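Local coordinates for protein aminotransferase class-III (Sphaerobacter thermophilus DSM 20745, PDB 6K8H) that belongs to the class-III aminotransferases, enzymes built on the fold of the pyridoxal-phosphate-dependent aminotransferases, and binds (5-hydroxy-4,6-dimethylpyridin-3-yl)methyl dihydrogen phosphate, at residues E85-I88 and R89-D93; H377-Q380 and R381-D385; V39-P43 and Y44-A48; Y231-E234 and P235-Q239. All blocks are in the same frame, centred on the assembly; numbering follows the deposited sequence.

Contact 1 of 4, residues E85-I88 and R89-D93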
loop_
_atom_site.group_PDB
_atom_site.type_symbol
_atom_site.label_atom_id
_atom_site.label_comp_id
_atom_site.label_asym_id
_atom_site.label_seq_id
_atom_site.Cartn_x
_atom_site.Cartn_y
_atom_site.Cartn_z
ATOM N N GLU B 85 20.074 12.671 -5.065
ATOM C CA GLU B 85 21.470 12.188 -4.913
ATOM C C GLU B 85 21.503 10.957 -3.998
ATOM O O GLU B 85 22.187 9.994 -4.348
ATOM C CB GLU B 85 22.343 13.301 -4.345
ATOM C CG GLU B 85 22.785 14.299 -5.395
ATOM C CD GLU B 85 23.536 15.491 -4.831
ATOM O OE1 GLU B 85 24.240 15.315 -3.814
ATOM O OE2 GLU B 85 23.396 16.590 -5.395
ATOM N N ALA B 86 20.774 10.987 -2.880
ATOM C CA ALA B 86 20.747 9.825 -1.988
ATOM C C ALA B 86 20.149 8.598 -2.680
ATOM O O ALA B 86 20.672 7.475 -2.564
ATOM C CB ALA B 86 19.966 10.160 -0.724
ATOM N N VAL B 87 19.053 8.796 -3.410
ATOM C CA VAL B 87 18.412 7.692 -4.120
ATOM C C VAL B 87 19.357 7.106 -5.163
ATOM O O VAL B 87 19.483 5.880 -5.299
ATOM C CB VAL B 87 17.092 8.165 -4.752
ATOM C CG1 VAL B 87 16.584 7.140 -5.743
ATOM C CG2 VAL B 87 16.066 8.445 -3.653
ATOM N N ILE B 88 20.015 7.983 -5.915
ATOM C CA ILE B 88 20.953 7.512 -6.973
ATOM C C ILE B 88 22.073 6.696 -6.314
ATOM O O ILE B 88 22.438 5.665 -6.867
ATOM C CB ILE B 88 21.450 8.697 -7.816
ATOM C CG1 ILE B 88 20.342 9.196 -8.747
ATOM C CG2 ILE B 88 22.710 8.327 -8.574
ATOM C CD1 ILE B 88 20.610 10.540 -9.361
ATOM N N ARG B 89 22.574 7.139 -5.161
ATOM C CA ARG B 89 23.561 6.346 -4.430
ATOM C C ARG B 89 23.016 4.958 -4.111
ATOM O O ARG B 89 23.725 3.950 -4.258
ATOM C CB ARG B 89 23.973 7.051 -3.133
ATOM C CG ARG B 89 25.117 8.046 -3.259
ATOM C CD ARG B 89 25.714 8.369 -1.889
ATOM N NE ARG B 89 24.795 9.128 -1.039
ATOM C CZ ARG B 89 24.579 10.440 -1.154
ATOM N NH1 ARG B 89 25.216 11.141 -2.087
ATOM N NH2 ARG B 89 23.724 11.060 -0.340
ATOM N N GLN B 90 21.752 4.890 -3.673
ATOM C CA GLN B 90 21.177 3.602 -3.277
ATOM C C GLN B 90 20.961 2.691 -4.477
ATOM O O GLN B 90 21.125 1.468 -4.370
ATOM C CB GLN B 90 19.853 3.806 -2.538
ATOM C CG GLN B 90 19.233 2.499 -2.048
ATOM C CD GLN B 90 20.158 1.743 -1.121
ATOM O OE1 GLN B 90 20.800 2.333 -0.251
ATOM N NE2 GLN B 90 20.230 0.431 -1.295
ATOM N N LEU B 91 20.598 3.270 -5.627
ATOM C CA LEU B 91 20.276 2.469 -6.810
ATOM C C LEU B 91 21.434 1.564 -7.190
ATOM O O LEU B 91 21.226 0.429 -7.641
ATOM C CB LEU B 91 19.928 3.363 -7.996
ATOM C CG LEU B 91 18.652 4.200 -8.008
ATOM C CD1 LEU B 91 18.547 4.961 -9.320
ATOM C CD2 LEU B 91 17.447 3.326 -7.825
ATOM N N ALA B 92 22.661 2.049 -7.001
ATOM C CA ALA B 92 23.841 1.243 -7.278
ATOM C C ALA B 92 23.915 0.008 -6.381
ATOM O O ALA B 92 24.593 -0.962 -6.738
ATOM C CB ALA B 92 25.092 2.102 -7.111
ATOM N N ASP B 93 23.252 0.027 -5.224
ATOM C CA ASP B 93 23.279 -1.087 -4.279
ATOM C C ASP B 93 22.110 -2.053 -4.439
ATOM O O ASP B 93 22.169 -3.161 -3.904
ATOM C CB ASP B 93 23.279 -0.567 -2.833
ATOM C CG ASP B 93 24.635 -0.038 -2.394
ATOM O OD1 ASP B 93 25.619 -0.206 -3.149
ATOM O OD2 ASP B 93 24.717 0.544 -1.286
#

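Contact 2 of 4, residues H377-Q380 and R381-D385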
loop_
_atom_site.group_PDB
_atom_site.type_symbol
_atom_site.label_atom_id
_atom_site.label_comp_id
_atom_site.label_asym_id
_atom_site.label_seq_id
_atom_site.Cartn_x
_atom_site.Cartn_y
_atom_site.Cartn_z
ATOM N N HIS B 377 -11.451 29.557 3.376
ATOM C CA HIS B 377 -12.885 29.349 3.480
ATOM C C HIS B 377 -13.589 30.613 3.027
ATOM O O HIS B 377 -13.218 31.712 3.458
ATOM C CB HIS B 377 -13.271 29.036 4.921
ATOM C CG HIS B 377 -12.486 27.913 5.525
ATOM N ND1 HIS B 377 -12.757 26.588 5.256
ATOM C CD2 HIS B 377 -11.443 27.917 6.389
ATOM C CE1 HIS B 377 -11.920 25.822 5.936
ATOM N NE2 HIS B 377 -11.107 26.604 6.625
ATOM N N LEU B 378 -14.605 30.461 2.179
ATOM C CA LEU B 378 -15.368 31.604 1.672
ATOM C C LEU B 378 -16.693 31.764 2.410
ATOM O O LEU B 378 -17.735 32.085 1.825
ATOM C CB LEU B 378 -15.566 31.486 0.165
ATOM C CG LEU B 378 -14.200 31.405 -0.525
ATOM C CD1 LEU B 378 -14.333 31.494 -2.031
ATOM C CD2 LEU B 378 -13.254 32.494 -0.016
ATOM N N HIS B 379 -16.652 31.513 3.718
ATOM C CA HIS B 379 -17.767 31.728 4.623
ATOM C C HIS B 379 -17.180 32.045 5.992
ATOM O O HIS B 379 -15.971 31.936 6.208
ATOM C CB HIS B 379 -18.688 30.510 4.681
ATOM C CG HIS B 379 -18.013 29.298 5.239
ATOM N ND1 HIS B 379 -17.759 29.146 6.587
ATOM C CD2 HIS B 379 -17.518 28.192 4.634
ATOM C CE1 HIS B 379 -17.143 27.992 6.789
ATOM N NE2 HIS B 379 -16.981 27.396 5.619
ATOM N N GLN B 380 -18.045 32.456 6.917
ATOM C CA GLN B 380 -17.610 32.794 8.261
ATOM C C GLN B 380 -18.308 31.935 9.314
ATOM O O GLN B 380 -18.551 32.387 10.436
ATOM C CB GLN B 380 -17.810 34.287 8.524
ATOM C CG GLN B 380 -16.705 35.119 7.858
ATOM C CD GLN B 380 -16.882 36.615 7.996
ATOM O OE1 GLN B 380 -17.999 37.125 8.075
ATOM N NE2 GLN B 380 -15.765 37.335 8.008
ATOM N N ARG B 381 -18.625 30.675 8.963
ATOM C CA ARG B 381 -19.187 29.766 9.953
ATOM C C ARG B 381 -18.097 29.239 10.878
ATOM O O ARG B 381 -16.985 28.949 10.426
ATOM C CB ARG B 381 -19.889 28.595 9.274
ATOM C CG ARG B 381 -21.050 29.028 8.402
ATOM C CD ARG B 381 -21.839 27.838 7.855
ATOM N NE ARG B 381 -21.053 27.039 6.927
ATOM C CZ ARG B 381 -20.907 27.323 5.640
ATOM N NH1 ARG B 381 -21.492 28.401 5.121
ATOM N NH2 ARG B 381 -20.189 26.519 4.865
ATOM N N PRO B 382 -18.393 29.106 12.173
ATOM C CA PRO B 382 -17.413 28.528 13.110
ATOM C C PRO B 382 -17.213 27.045 12.820
ATOM O O PRO B 382 -18.128 26.237 12.996
ATOM C CB PRO B 382 -18.054 28.752 14.482
ATOM C CG PRO B 382 -19.531 28.871 14.210
ATOM C CD PRO B 382 -19.698 29.369 12.804
ATOM N N LEU B 383 -15.999 26.688 12.402
ATOM C CA LEU B 383 -15.698 25.310 12.038
ATOM C C LEU B 383 -15.558 24.401 13.251
ATOM O O LEU B 383 -15.458 23.175 13.086
ATOM C CB LEU B 383 -14.427 25.280 11.194
ATOM C CG LEU B 383 -14.626 26.012 9.869
ATOM C CD1 LEU B 383 -13.308 26.543 9.331
ATOM C CD2 LEU B 383 -15.303 25.056 8.887
ATOM N N ALA B 384 -15.566 24.975 14.458
ATOM C CA ALA B 384 -15.604 24.185 15.681
ATOM C C ALA B 384 -16.852 23.319 15.756
ATOM O O ALA B 384 -16.854 22.309 16.473
ATOM C CB ALA B 384 -15.521 25.113 16.899
ATOM N N ASP B 385 -17.914 23.696 15.047
ATOM C CA ASP B 385 -19.074 22.839 14.825
ATOM C C ASP B 385 -18.885 22.196 13.454
ATOM O O ASP B 385 -19.083 22.853 12.426
ATOM C CB ASP B 385 -20.374 23.649 14.896
ATOM C CG ASP B 385 -20.563 24.354 16.245
ATOM O OD1 ASP B 385 -20.090 23.828 17.276
ATOM O OD2 ASP B 385 -21.191 25.442 16.287
#

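Contact 3 of 4, residues V39-P43 and Y44-A48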
loop_
_atom_site.group_PDB
_atom_site.type_symbol
_atom_site.label_atom_id
_atom_site.label_comp_id
_atom_site.label_asym_id
_atom_site.label_seq_id
_atom_site.Cartn_x
_atom_site.Cartn_y
_atom_site.Cartn_z
ATOM N N VAL B 39 -7.395 12.893 -8.248
ATOM C CA VAL B 39 -6.800 13.763 -9.255
ATOM C C VAL B 39 -7.655 13.883 -10.501
ATOM O O VAL B 39 -7.256 14.575 -11.447
ATOM C CB VAL B 39 -5.372 13.305 -9.627
ATOM C CG1 VAL B 39 -4.500 13.240 -8.386
ATOM C CG2 VAL B 39 -5.409 11.954 -10.344
ATOM N N TYR B 40 -8.829 13.253 -10.532
ATOM C CA TYR B 40 -9.755 13.486 -11.630
ATOM C C TYR B 40 -10.491 14.812 -11.457
ATOM O O TYR B 40 -10.962 15.149 -10.366
ATOM C CB TYR B 40 -10.784 12.365 -11.758
ATOM C CG TYR B 40 -11.793 12.676 -12.844
ATOM C CD1 TYR B 40 -11.494 12.455 -14.187
ATOM C CD2 TYR B 40 -13.021 13.241 -12.535
ATOM C CE1 TYR B 40 -12.400 12.763 -15.181
ATOM C CE2 TYR B 40 -13.930 13.552 -13.519
ATOM C CZ TYR B 40 -13.623 13.312 -14.836
ATOM O OH TYR B 40 -14.560 13.628 -15.791
ATOM N N SER B 41 -10.616 15.545 -12.558
ATOM C CA SER B 41 -11.518 16.683 -12.658
ATOM C C SER B 41 -12.083 16.715 -14.068
ATOM O O SER B 41 -11.433 16.268 -15.020
ATOM C CB SER B 41 -10.807 18.005 -12.325
ATOM O OG SER B 41 -9.633 18.174 -13.106
ATOM N N ALA B 42 -13.335 17.245 -14.200
ATOM C CA ALA B 42 -14.118 17.149 -15.424
ATOM C C ALA B 42 -13.881 18.357 -16.330
ATOM O O ALA B 42 -13.642 19.470 -15.846
ATOM C CB ALA B 42 -15.605 17.053 -15.096
ATOM N N PRO B 43 -13.955 18.178 -17.659
ATOM C CA PRO B 43 -14.168 16.914 -18.384
ATOM C C PRO B 43 -12.970 15.959 -18.320
ATOM O O PRO B 43 -13.135 14.748 -18.432
ATOM C CB PRO B 43 -14.404 17.361 -19.838
ATOM C CG PRO B 43 -14.451 18.828 -19.832
ATOM C CD PRO B 43 -13.851 19.332 -18.566
ATOM N N TYR B 44 -11.767 16.507 -18.180
ATOM C CA TYR B 44 -10.558 15.710 -18.030
ATOM C C TYR B 44 -9.544 16.542 -17.283
ATOM O O TYR B 44 -9.591 17.780 -17.350
ATOM C CB TYR B 44 -9.986 15.259 -19.379
ATOM C CG TYR B 44 -9.741 16.373 -20.356
ATOM C CD1 TYR B 44 -8.554 17.106 -20.334
ATOM C CD2 TYR B 44 -10.688 16.686 -21.323
ATOM C CE1 TYR B 44 -8.332 18.125 -21.254
ATOM C CE2 TYR B 44 -10.474 17.707 -22.235
ATOM C CZ TYR B 44 -9.299 18.416 -22.203
ATOM O OH TYR B 44 -9.085 19.416 -23.123
ATOM N N PRO B 45 -8.628 15.923 -16.546
ATOM C CA PRO B 45 -7.682 16.694 -15.747
ATOM C C PRO B 45 -6.496 17.138 -16.585
ATOM O O PRO B 45 -6.258 16.602 -17.678
ATOM C CB PRO B 45 -7.259 15.701 -14.654
ATOM C CG PRO B 45 -7.351 14.365 -15.335
ATOM C CD PRO B 45 -8.481 14.466 -16.329
ATOM N N PRO B 46 -5.718 18.106 -16.111
ATOM C CA PRO B 46 -4.432 18.380 -16.754
ATOM C C PRO B 46 -3.447 17.269 -16.405
ATOM O O PRO B 46 -3.584 16.590 -15.386
ATOM C CB PRO B 46 -4.028 19.719 -16.138
ATOM C CG PRO B 46 -4.557 19.596 -14.712
ATOM C CD PRO B 46 -5.870 18.853 -14.850
ATOM N N TYR B 47 -2.427 17.099 -17.247
ATOM C CA TYR B 47 -1.413 16.066 -17.041
ATOM C C TYR B 47 -0.089 16.717 -16.675
ATOM O O TYR B 47 0.332 17.678 -17.322
ATOM C CB TYR B 47 -1.253 15.187 -18.292
ATOM C CG TYR B 47 -2.321 14.116 -18.359
ATOM C CD1 TYR B 47 -3.642 14.448 -18.643
ATOM C CD2 TYR B 47 -2.022 12.788 -18.076
ATOM C CE1 TYR B 47 -4.643 13.480 -18.668
ATOM C CE2 TYR B 47 -3.004 11.818 -18.109
ATOM C CZ TYR B 47 -4.309 12.166 -18.402
ATOM O OH TYR B 47 -5.284 11.188 -18.417
ATOM N N ALA B 48 0.547 16.211 -15.623
ATOM C CA ALA B 48 1.839 16.728 -15.193
ATOM C C ALA B 48 2.926 16.198 -16.111
ATOM O O ALA B 48 2.957 15.003 -16.434
ATOM C CB ALA B 48 2.132 16.328 -13.746
HETATM O O HOH W 1 -10.309 19.654 -15.279
#

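Contact 4 of 4, residues Y231-E234 and P235-Q239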
loop_
_atom_site.group_PDB
_atom_site.type_symbol
_atom_site.label_atom_id
_atom_site.label_comp_id
_atom_site.label_asym_id
_atom_site.label_seq_id
_atom_site.Cartn_x
_atom_site.Cartn_y
_atom_site.Cartn_z
ATOM N N TYR B 231 -9.484 22.524 10.886
ATOM C CA TYR B 231 -9.615 23.108 12.210
ATOM C C TYR B 231 -9.285 22.029 13.230
ATOM O O TYR B 231 -9.951 20.983 13.247
ATOM C CB TYR B 231 -11.021 23.661 12.434
ATOM C CG TYR B 231 -11.202 24.286 13.787
ATOM C CD1 TYR B 231 -10.712 25.556 14.058
ATOM C CD2 TYR B 231 -11.842 23.596 14.803
ATOM C CE1 TYR B 231 -10.876 26.125 15.310
ATOM C CE2 TYR B 231 -12.009 24.150 16.043
ATOM C CZ TYR B 231 -11.525 25.412 16.296
ATOM O OH TYR B 231 -11.703 25.950 17.548
ATOM N N PRO B 232 -8.280 22.235 14.078
ATOM C CA PRO B 232 -7.753 21.140 14.898
ATOM C C PRO B 232 -8.697 20.715 16.011
ATOM O O PRO B 232 -9.594 21.450 16.436
ATOM C CB PRO B 232 -6.459 21.719 15.483
ATOM C CG PRO B 232 -6.156 22.947 14.673
ATOM C CD PRO B 232 -7.459 23.454 14.168
ATOM N N ALA B 233 -8.489 19.477 16.468
ATOM C CA ALA B 233 -9.097 19.021 17.710
ATOM C C ALA B 233 -8.740 19.989 18.832
ATOM O O ALA B 233 -7.566 20.335 19.024
ATOM C CB ALA B 233 -8.613 17.602 18.043
ATOM N N GLU B 234 -9.771 20.461 19.552
ATOM C CA GLU B 234 -9.540 21.439 20.603
ATOM C C GLU B 234 -8.932 20.759 21.833
ATOM O O GLU B 234 -9.191 19.578 22.089
ATOM C CB GLU B 234 -10.848 22.158 20.950
ATOM C CG GLU B 234 -11.309 23.083 19.814
ATOM C CD GLU B 234 -12.678 23.733 20.033
ATOM O OE1 GLU B 234 -13.504 23.187 20.803
ATOM O OE2 GLU B 234 -12.932 24.795 19.409
ATOM N N PRO B 235 -8.103 21.483 22.595
ATOM C CA PRO B 235 -7.300 20.815 23.642
ATOM C C PRO B 235 -8.122 20.087 24.695
ATOM O O PRO B 235 -7.794 18.934 25.025
ATOM C CB PRO B 235 -6.485 21.971 24.245
ATOM C CG PRO B 235 -6.384 22.983 23.130
ATOM C CD PRO B 235 -7.685 22.884 22.371
ATOM N N ALA B 236 -9.195 20.699 25.210
ATOM C CA ALA B 236 -10.019 20.024 26.213
ATOM C C ALA B 236 -10.646 18.747 25.656
ATOM O O ALA B 236 -10.686 17.713 26.340
ATOM C CB ALA B 236 -11.107 20.971 26.724
ATOM N N PHE B 237 -11.144 18.811 24.416
ATOM C CA PHE B 237 -11.726 17.647 23.753
ATOM C C PHE B 237 -10.718 16.506 23.657
ATOM O O PHE B 237 -11.020 15.362 24.007
ATOM C CB PHE B 237 -12.226 18.063 22.364
ATOM C CG PHE B 237 -12.483 16.913 21.420
ATOM C CD1 PHE B 237 -13.685 16.235 21.446
ATOM C CD2 PHE B 237 -11.535 16.537 20.488
ATOM C CE1 PHE B 237 -13.932 15.196 20.571
ATOM C CE2 PHE B 237 -11.779 15.490 19.603
ATOM C CZ PHE B 237 -12.978 14.820 19.653
ATOM N N LEU B 238 -9.501 16.811 23.204
ATOM C CA LEU B 238 -8.505 15.769 22.975
ATOM C C LEU B 238 -7.986 15.204 24.296
ATOM O O LEU B 238 -7.703 14.003 24.401
ATOM C CB LEU B 238 -7.369 16.330 22.114
ATOM C CG LEU B 238 -6.452 15.357 21.353
ATOM C CD1 LEU B 238 -7.210 14.591 20.263
ATOM C CD2 LEU B 238 -5.259 16.112 20.750
ATOM N N GLN B 239 -7.876 16.050 25.324
ATOM C CA GLN B 239 -7.447 15.568 26.636
ATOM C C GLN B 239 -8.489 14.642 27.247
ATOM O O GLN B 239 -8.146 13.591 27.804
ATOM C CB GLN B 239 -7.166 16.751 27.571
ATOM C CG GLN B 239 -5.940 17.600 27.183
ATOM C CD GLN B 239 -5.976 19.013 27.773
ATOM O OE1 GLN B 239 -6.635 19.262 28.792
ATOM N NE2 GLN B 239 -5.269 19.947 27.127
HETATM O O HOH W 2 -12.581 21.267 23.432
#

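Contact 1 of 4, residues E85-I88 and R89-D93
Arg-89, Gln-90 and Leu-91 each donate their backbone N-H to the carbonyl four residues back, on Glu-85, Ala-86 and Val-87, the plain i to i+4 pattern of the alpha-helix, with the straightest of the three at 162° from Arg-89 N to Glu-85 O. Leu-91 N also reaches Ile-88 O in a weak second bond of 3.3 Å. Among the side chains Arg-89 does most of the touching. Its CG stands anti to the carbonyl carbon (chi1 -87°), and a bend at chi3 (-68°) folds the guanidinium back along the helix, where one face lies over the turn before it. Glu-85 O sits beneath the centre of that face, 3.9 Å from the plane, and NH2 reaches Ala-86 CA at 3.6 Å. Glu-85 OE1 is 4.6 Å from Arg-89 NH1, too far for contact, so the opposite charges would probably attract only weakly. On another side, Val-87 CG1 meets Leu-91 CG at 4.2 Å. Gln-90 turns its NE2 to the carbonyl of Gly-94 just beyond. Helix 81-91 lies between two neighbours: Ala-86 and Gln-90 pack on helix 322-334, while Val-87 and Ile-88 pack on Leu-91, and Leu-91 on Ile-88, of helix 81-91 of the second subunit.

Contact 2 of 4, residues H377-Q380 and R381-D385
His-379 and Arg-381 form the tightly packed part of this loop, gripping each other twice. The backbone N-H of Arg-381 points into the edge of the imidazole and bonds to His-379 ND1 at 3.0 Å, only 7° out of the ring plane, which fixes the rotation of the ring. The arginine chain then bends at chi3 (-66°) and lays its guanidinium flat over one face of that ring, the centres 3.6 Å apart and the planes 19° from parallel, a stack in which Arg-381 NH2 comes to 3.2 Å from His-379 CD2. Glu-395, in a salt bridge to NH1, and the carbonyl of Asn-388, which accepts from NE, hold the guanidinium in place. Two buried residues meet beside it: Leu-383 sets CD1 over the face of His-377, 3.7 Å from the centroid, a CH-pi contact, while His-377 NE2 is bonded to Thr-368. The solvent side is looser. There Gln-380, whose CB points away, brings just that atom near Arg-381 N, and Pro-382 barely touches the earlier residues. Pro-382 to Asp-385 make a type I beta turn, and the whole is a loop leaving strand 373-377 on its way to helix 393-408, probably stiffened by the histidine-arginine stack.

Contact 3 of 4, residues V39-P43 and Y44-A48
A proline-rich loop between helix 18-29 and strand 48-52 bends back on itself here, bringing Ser-41 against Pro-45, their CA atoms 4.9 Å apart. The peptide bond before Pro-43 is cis, consistent with the sharp bend. Ser-41 OG, held between its own backbone N and carbonyl carbon (chi1 53°), comes to 3.6 Å from Pro-45 CA. A water 2.7 Å from Ser-41 OG donates to Tyr-44 O at 2.9 Å, with a weak further bond to Ala-42 O. This water ties both limbs where Ser-41 O finds no donor across the bend: Pro-45 N has no hydrogen and Tyr-44 N is poorly angled. Pro-45 CB lies 3.4 Å from the carbonyl oxygen Val-39 O. Apolar touches come from Pro-45 CD, which meets Tyr-40 CD1 at 4.2 Å, obliquely to the ring, and from Tyr-44 CD2, 4.1 Å from Pro-43 CB. The Tyr-44 hydroxyl goes on to bond the carbonyl of Tyr-12. Val-39, Tyr-40 and Pro-45 also pack on Ala-98, Pro-305 and Pro-100 of the second subunit. The result is a water-bridged, cis-proline loop at the subunit interface, leading into the small sheet that begins with strand 48-52.

Contact 4 of 4, residues Y231-E234 and P235-Q239
Glu-234 and Leu-238 make the first turn of helix 235-248: Leu-238 N donates to Glu-234 O at 3.0 Å, with an N-H...O angle of 160°. Glu-234 is the N-cap residue, and Pro-235 follows in the first turn, where proline fits because a nitrogen there has no preceding helix carbonyl to bond, so its missing hydrogen costs nothing. Beside this bond, Ala-233 CB sits in the angle between two helix side chains, 4.0 Å from Phe-237 CD2 and 4.0 Å from Leu-238 CD1. It meets the phenyl ring at its edge, near the ring plane. Both partners send CG anti to their own backbone N (chi1 163° for Phe-237, -160° for Leu-238), which directs them back toward the residues before the helix.

One shell out, the Glu-234 carboxylate is held from its own segment by Tyr-231, whose OH donates to OE2 at 2.5 Å; OE2 accepts with its anti lone pair, the one pointing away from OE1. A water accepts from Phe-237 N at 3.0 Å and gives a weak bond to Glu-234 OE1, a tenuous link between carboxylate and first turn. The helix N-terminus would probably favour the negative charge. Farther out, Asn-200 bonds Glu-234 N and Pro-232 O, which probably positions the approach to the cap. Phe-237 packs on helix 202-211, and both Phe-237 and Leu-238 lie on Ile-221 of strand 216-221. This capped, proline-led helix follows strand 216-221 of the large mixed sheet and leads to the parallel strand beside it, 251-255: a beta-alpha-beta crossover.

In the fold
Along the chain the order is contact 3, contact 1, contact 4, contact 2. Contacts 2 and 4 are neighbours, with centres about 17 Å apart, and they touch: Ala-384 CA lies 3.6 Å from Tyr-231 CE2, so the 382-385 turn packs against the residues leading into helix 235-248. This joins the three-stranded sheet's side of the chain to the large mixed sheet. Contacts 1 and 3 lie about 33 Å apart between centres, yet both face the second subunit, one through a helix and the other through a loop. Contacts 1 and 2 are farthest from each other, about 47 Å between centres, on opposite sides of the chain's centre. Local contacts in a helix and in loops thus lie both at the subunit interface and at joins within one subunit.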